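Local coordinates for ER-derived vesicles protein ERV41 (Saccharomyces cerevisiae, PDB 3ZLC) that travels in COPII-coated vesicles, helps a subset of secretory proteins move from the endoplasmic reticulum to the Golgi, and facilitates retrograde transport back, at residues V39-M44 and N126-E131; S194-L199 and N239-S244. All coordinates share one frame; numbering follows the deposited sequence.

Interaction 1: residues V39-M44 and N126-E131; sequences VRDQTM and NRVSGE
R40 and E131 face each other as an antiparallel hydrogen-bonded pair, each backbone serving the other as donor and acceptor: R40 N gives to E131 O at 3.0 Å, and E131 N returns a bond to R40 O at 2.8 Å. Their side chains run side by side on the same face of the sheet, and E131 OE1 comes to the edge of the guanidinium in its plane. The salt bridge from E131 OE1 to R40 NH2 is long, 3.7 Å; the other carboxylate oxygen, OE2, is hydrogen-bonded to Q133. One residue further on, D41 and G130 form a non-hydrogen-bonded pair, after which Q42 N adds a last backbone bond, to S129 O. Here strand 35-41 of the lumenal domain runs out into a turn fixed by an Asx motif: D41 OD1 accepts from M44 N at 2.9 Å, with a weaker bond from T43 N. The carboxylate is swung to this position by a chi1 of 62°, its CG lying between backbone N and carbonyl carbon. That leaves OD2 to look across to segment 126-131, where N126 ND2 donates to it at 3.2 Å on the syn side, somewhat out of the carboxylate plane. A water also donates to OD2 and to N126 O, adding a water-mediated link between D41 and N126. Beside the carboxylate, V128 CG2 rests against D41 CB at 3.8 Å.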
loop_
_atom_site.group_PDB
_atom_site.type_symbol
_atom_site.label_atom_id
_atom_site.label_comp_id
_atom_site.label_asym_id
_atom_site.label_seq_id
_atom_site.Cartn_x
_atom_site.Cartn_y
_atom_site.Cartn_z
ATOM N N VAL A 39 -10.607 -3.108 5.906
ATOM C CA VAL A 39 -9.863 -4.359 6.028
ATOM C C VAL A 39 -10.904 -5.466 6.081
ATOM O O VAL A 39 -11.966 -5.319 6.712
ATOM C CB VAL A 39 -8.964 -4.417 7.294
ATOM C CG1 VAL A 39 -8.431 -5.831 7.507
ATOM C CG2 VAL A 39 -7.798 -3.480 7.165
ATOM N N ARG A 40 -10.655 -6.566 5.385
ATOM C CA ARG A 40 -11.476 -7.735 5.642
ATOM C C ARG A 40 -10.616 -8.975 5.565
ATOM O O ARG A 40 -9.548 -8.954 4.947
ATOM C CB ARG A 40 -12.675 -7.812 4.701
ATOM C CG ARG A 40 -12.335 -7.807 3.236
ATOM C CD ARG A 40 -13.404 -8.577 2.484
ATOM N NE ARG A 40 -13.111 -8.693 1.057
ATOM C CZ ARG A 40 -13.935 -9.235 0.166
ATOM N NH1 ARG A 40 -15.112 -9.711 0.551
ATOM N NH2 ARG A 40 -13.581 -9.298 -1.111
ATOM N N ASP A 41 -11.053 -10.046 6.219
ATOM C CA ASP A 41 -10.299 -11.294 6.155
ATOM C C ASP A 41 -11.215 -12.504 6.207
ATOM O O ASP A 41 -12.442 -12.364 6.232
ATOM C CB ASP A 41 -9.179 -11.344 7.218
ATOM C CG ASP A 41 -9.703 -11.291 8.655
ATOM O OD1 ASP A 41 -10.717 -11.945 8.965
ATOM O OD2 ASP A 41 -9.074 -10.602 9.486
ATOM N N GLN A 42 -10.621 -13.691 6.217
ATOM C CA GLN A 42 -11.396 -14.924 6.255
ATOM C C GLN A 42 -12.382 -14.934 7.420
ATOM O O GLN A 42 -13.517 -15.382 7.281
ATOM C CB GLN A 42 -10.456 -16.121 6.369
ATOM C CG GLN A 42 -9.186 -15.963 5.576
ATOM C CD GLN A 42 -8.716 -17.268 4.979
ATOM O OE1 GLN A 42 -8.741 -17.452 3.762
ATOM N NE2 GLN A 42 -8.277 -18.183 5.832
ATOM N N THR A 43 -11.945 -14.403 8.556
ATOM C CA THR A 43 -12.727 -14.461 9.784
ATOM C C THR A 43 -13.821 -13.397 9.850
ATOM O O THR A 43 -14.880 -13.632 10.430
ATOM C CB THR A 43 -11.819 -14.323 11.029
ATOM O OG1 THR A 43 -11.310 -12.986 11.112
ATOM C CG2 THR A 43 -10.648 -15.304 10.958
ATOM N N MET A 44 -13.571 -12.229 9.267
ATOM C CA MET A 44 -14.509 -11.120 9.434
ATOM C C MET A 44 -14.987 -10.416 8.163
ATOM O O MET A 44 -14.327 -10.433 7.118
ATOM C CB MET A 44 -13.976 -10.082 10.438
ATOM C CG MET A 44 -12.503 -9.740 10.297
ATOM S SD MET A 44 -12.111 -8.071 10.855
ATOM C CE MET A 44 -11.978 -7.256 9.266
ATOM N N ASN A 126 -5.582 -9.657 11.791
ATOM C CA ASN A 126 -5.370 -11.072 12.059
ATOM C C ASN A 126 -4.394 -11.574 11.017
ATOM O O ASN A 126 -4.467 -11.152 9.854
ATOM C CB ASN A 126 -6.687 -11.847 11.979
ATOM C CG ASN A 126 -7.675 -11.430 13.047
ATOM O OD1 ASN A 126 -7.315 -11.283 14.214
ATOM N ND2 ASN A 126 -8.931 -11.233 12.652
ATOM N N ARG A 127 -3.472 -12.449 11.418
ATOM C CA ARG A 127 -2.469 -12.976 10.491
ATOM C C ARG A 127 -3.084 -14.144 9.719
ATOM O O ARG A 127 -2.705 -15.314 9.903
ATOM C CB ARG A 127 -1.199 -13.405 11.250
ATOM C CG ARG A 127 0.037 -13.631 10.362
ATOM C CD ARG A 127 1.273 -14.128 11.152
ATOM N NE ARG A 127 2.325 -14.538 10.214
ATOM C CZ ARG A 127 3.306 -13.748 9.786
ATOM N NH1 ARG A 127 3.406 -12.491 10.231
ATOM N NH2 ARG A 127 4.191 -14.213 8.913
ATOM N N VAL A 128 -4.068 -13.816 8.883
ATOM C CA VAL A 128 -4.730 -14.791 8.011
ATOM C C VAL A 128 -4.918 -14.130 6.648
ATOM O O VAL A 128 -4.695 -12.930 6.502
ATOM C CB VAL A 128 -6.117 -15.236 8.562
ATOM C CG1 VAL A 128 -5.973 -16.013 9.861
ATOM C CG2 VAL A 128 -7.031 -14.030 8.754
ATOM N N SER A 129 -5.319 -14.905 5.646
ATOM C CA SER A 129 -5.584 -14.336 4.328
ATOM C C SER A 129 -6.599 -13.181 4.433
ATOM O O SER A 129 -7.680 -13.339 4.991
ATOM C CB SER A 129 -6.109 -15.414 3.378
ATOM O OG SER A 129 -6.360 -14.856 2.102
ATOM N N GLY A 130 -6.243 -12.013 3.919
ATOM C CA GLY A 130 -7.153 -10.881 4.001
ATOM C C GLY A 130 -6.837 -9.846 2.950
ATOM O O GLY A 130 -6.039 -10.096 2.042
ATOM N N GLU A 131 -7.443 -8.669 3.077
ATOM C CA GLU A 131 -7.268 -7.645 2.056
ATOM C C GLU A 131 -7.474 -6.250 2.661
ATOM O O GLU A 131 -8.379 -6.047 3.467
ATOM C CB GLU A 131 -8.246 -7.939 0.904
ATOM C CG GLU A 131 -8.534 -6.802 -0.053
ATOM C CD GLU A 131 -9.573 -7.200 -1.091
ATOM O OE1 GLU A 131 -10.052 -8.354 -1.051
ATOM O OE2 GLU A 131 -9.910 -6.367 -1.950
HETATM O O HOH W 1 -6.269 -10.156 8.085
#

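Interaction 2: residues S194-L199 and N239-S244; sequences SVVPTL and NFEPLS
S194 OG donates to E241 OE2 at 2.7 Å, meeting the anti lone pair of the carboxylate oxygen, the one turned away from OE1. A water donates to the same OE2 and to S194 O, so the carboxylate is tied to its neighbouring strand both directly and through solvent. The serine hydroxyl reaches E241 because its OG stands opposite the backbone N (chi1 -176°), while the extended glutamate chain brings OE2 to that hydroxyl.

The backbones form a short parallel ladder. V195 N donates to N239 O, and E241 N donates to V195 O at 2.9 Å in a nearly straight bond of 170°; thus V195 spends both its N-H and its C=O on segment 239-244. N239 also folds its own OD1 back to F240 N. After F240 the ladder breaks at E241-P242, and the chain resumes as strand 243-247 alongside the same partner strand.

Farther out, van der Waals and CH...O contacts take over. On one face V195 and F240 lie side by side, V195 CB coming within 3.5 Å of F240 CD1 at an oblique angle to the ring. V196 divides its two methyls: CG2 presses on the E241 carboxylate, 3.3 Å from OE1, and CG1 touches L243 CD1 at 3.8 Å. Past the break, P197 CD lies 3.1 Å from L243 O, and S244 CA sends a CH...O contact to P197 O.

Replacing E241 by an alanine is likely to leave the S194 hydroxyl and the bridging water without their shared acceptor, and V196 CG2 without its carboxylate neighbour. The carboxylate thus works at the interruption between two strands with its oxygens in different roles: OE2 takes both the hydroxyl and the water, while OE1 lies against a valine methyl.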
loop_
_atom_site.group_PDB
_atom_site.type_symbol
_atom_site.label_atom_id
_atom_site.label_comp_id
_atom_site.label_asym_id
_atom_site.label_seq_id
_atom_site.Cartn_x
_atom_site.Cartn_y
_atom_site.Cartn_z
ATOM N N SER A 194 2.651 -12.063 -0.746
ATOM C CA SER A 194 2.769 -13.335 -0.031
ATOM C C SER A 194 3.868 -13.147 1.002
ATOM O O SER A 194 5.032 -12.882 0.656
ATOM C CB SER A 194 3.123 -14.468 -0.993
ATOM O OG SER A 194 3.160 -15.729 -0.319
ATOM N N VAL A 195 3.497 -13.290 2.271
ATOM C CA VAL A 195 4.313 -12.832 3.386
ATOM C C VAL A 195 5.008 -14.011 4.066
ATOM O O VAL A 195 4.370 -15.018 4.398
ATOM C CB VAL A 195 3.423 -12.056 4.402
ATOM C CG1 VAL A 195 4.260 -11.462 5.539
ATOM C CG2 VAL A 195 2.666 -10.931 3.684
ATOM N N VAL A 196 6.315 -13.882 4.269
ATOM C CA VAL A 196 7.108 -14.945 4.882
ATOM C C VAL A 196 7.697 -14.423 6.172
ATOM O O VAL A 196 8.389 -13.399 6.152
ATOM C CB VAL A 196 8.272 -15.348 3.970
ATOM C CG1 VAL A 196 9.070 -16.513 4.588
ATOM C CG2 VAL A 196 7.757 -15.734 2.620
ATOM N N PRO A 197 7.416 -15.105 7.310
ATOM C CA PRO A 197 8.021 -14.658 8.566
ATOM C C PRO A 197 9.475 -15.107 8.601
ATOM O O PRO A 197 9.803 -16.190 8.110
ATOM C CB PRO A 197 7.214 -15.413 9.635
ATOM C CG PRO A 197 6.817 -16.714 8.944
ATOM C CD PRO A 197 6.539 -16.283 7.498
ATOM N N THR A 198 10.351 -14.288 9.168
ATOM C CA THR A 198 11.762 -14.659 9.197
ATOM C C THR A 198 12.342 -14.564 10.602
ATOM O O THR A 198 11.921 -13.740 11.412
ATOM C CB THR A 198 12.581 -13.773 8.264
ATOM O OG1 THR A 198 12.326 -12.395 8.581
ATOM C CG2 THR A 198 12.210 -14.048 6.817
ATOM N N LEU A 199 13.299 -15.425 10.897
ATOM C CA LEU A 199 14.006 -15.312 12.158
ATOM C C LEU A 199 15.453 -14.968 11.853
ATOM O O LEU A 199 16.195 -15.794 11.319
ATOM C CB LEU A 199 13.896 -16.610 12.974
ATOM C CG LEU A 199 14.790 -16.714 14.226
ATOM C CD1 LEU A 199 14.796 -15.421 15.005
ATOM C CD2 LEU A 199 14.352 -17.854 15.136
ATOM N N ASN A 239 -1.501 -12.873 2.005
ATOM C CA ASN A 239 -1.594 -14.174 2.646
ATOM C C ASN A 239 -0.250 -14.487 3.283
ATOM O O ASN A 239 0.777 -13.902 2.910
ATOM C CB ASN A 239 -1.975 -15.262 1.651
ATOM C CG ASN A 239 -2.681 -16.414 2.320
ATOM O OD1 ASN A 239 -2.559 -16.601 3.544
ATOM N ND2 ASN A 239 -3.436 -17.187 1.541
ATOM N N PHE A 240 -0.251 -15.413 4.232
ATOM C CA PHE A 240 0.947 -15.684 5.022
ATOM C C PHE A 240 1.388 -17.116 4.810
ATOM O O PHE A 240 0.616 -18.053 5.011
ATOM C CB PHE A 240 0.667 -15.379 6.502
ATOM C CG PHE A 240 0.212 -13.953 6.726
ATOM C CD1 PHE A 240 1.139 -12.941 6.914
ATOM C CD2 PHE A 240 -1.148 -13.626 6.693
ATOM C CE1 PHE A 240 0.725 -11.614 7.095
ATOM C CE2 PHE A 240 -1.570 -12.298 6.864
ATOM C CZ PHE A 240 -0.630 -11.297 7.069
ATOM N N GLU A 241 2.632 -17.280 4.374
ATOM C CA GLU A 241 3.146 -18.604 4.049
ATOM C C GLU A 241 3.360 -19.423 5.310
ATOM O O GLU A 241 3.765 -18.872 6.343
ATOM C CB GLU A 241 4.459 -18.465 3.276
ATOM C CG GLU A 241 4.295 -17.624 2.009
ATOM C CD GLU A 241 5.494 -17.714 1.097
ATOM O OE1 GLU A 241 6.411 -18.488 1.439
ATOM O OE2 GLU A 241 5.519 -17.028 0.040
ATOM N N PRO A 242 3.102 -20.744 5.223
ATOM C CA PRO A 242 3.232 -21.668 6.353
ATOM C C PRO A 242 4.669 -22.111 6.603
ATOM O O PRO A 242 4.879 -23.160 7.218
ATOM C CB PRO A 242 2.407 -22.880 5.901
ATOM C CG PRO A 242 2.546 -22.891 4.408
ATOM C CD PRO A 242 2.508 -21.402 4.042
ATOM N N LEU A 243 5.641 -21.341 6.129
ATOM C CA LEU A 243 7.041 -21.640 6.425
ATOM C C LEU A 243 7.724 -20.391 6.981
ATOM O O LEU A 243 7.133 -19.313 6.988
ATOM C CB LEU A 243 7.774 -22.178 5.189
ATOM C CG LEU A 243 7.659 -21.469 3.837
ATOM C CD1 LEU A 243 8.458 -20.183 3.794
ATOM C CD2 LEU A 243 8.106 -22.399 2.708
ATOM N N SER A 244 8.953 -20.558 7.458
ATOM C CA SER A 244 9.769 -19.445 7.930
ATOM C C SER A 244 11.142 -19.561 7.305
ATOM O O SER A 244 11.578 -20.656 6.925
ATOM C CB SER A 244 9.921 -19.497 9.454
ATOM O OG SER A 244 8.686 -19.253 10.088
HETATM O O HOH W 2 6.805 -14.762 -0.642
#

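Overall arrangement
Both segments of interaction 1 precede those of interaction 2 along the chain, yet their centres lie about 15 Å apart and both belong to one mixed beta sheet of the lumenal domain. Strand 130-136 is the common neighbour of 35-41 and 233-240, and 233-240 in turn pairs in parallel with 188-200, so the sheet passes from one contact to the other by adjacent strands. They also touch directly: the backbone of R127 and V128 touches the F240 ring, R127 NH2 lies against P197, and S129 meets N239. Early and late parts of the chain, from two sequence families, are thereby built into one continuous sheet.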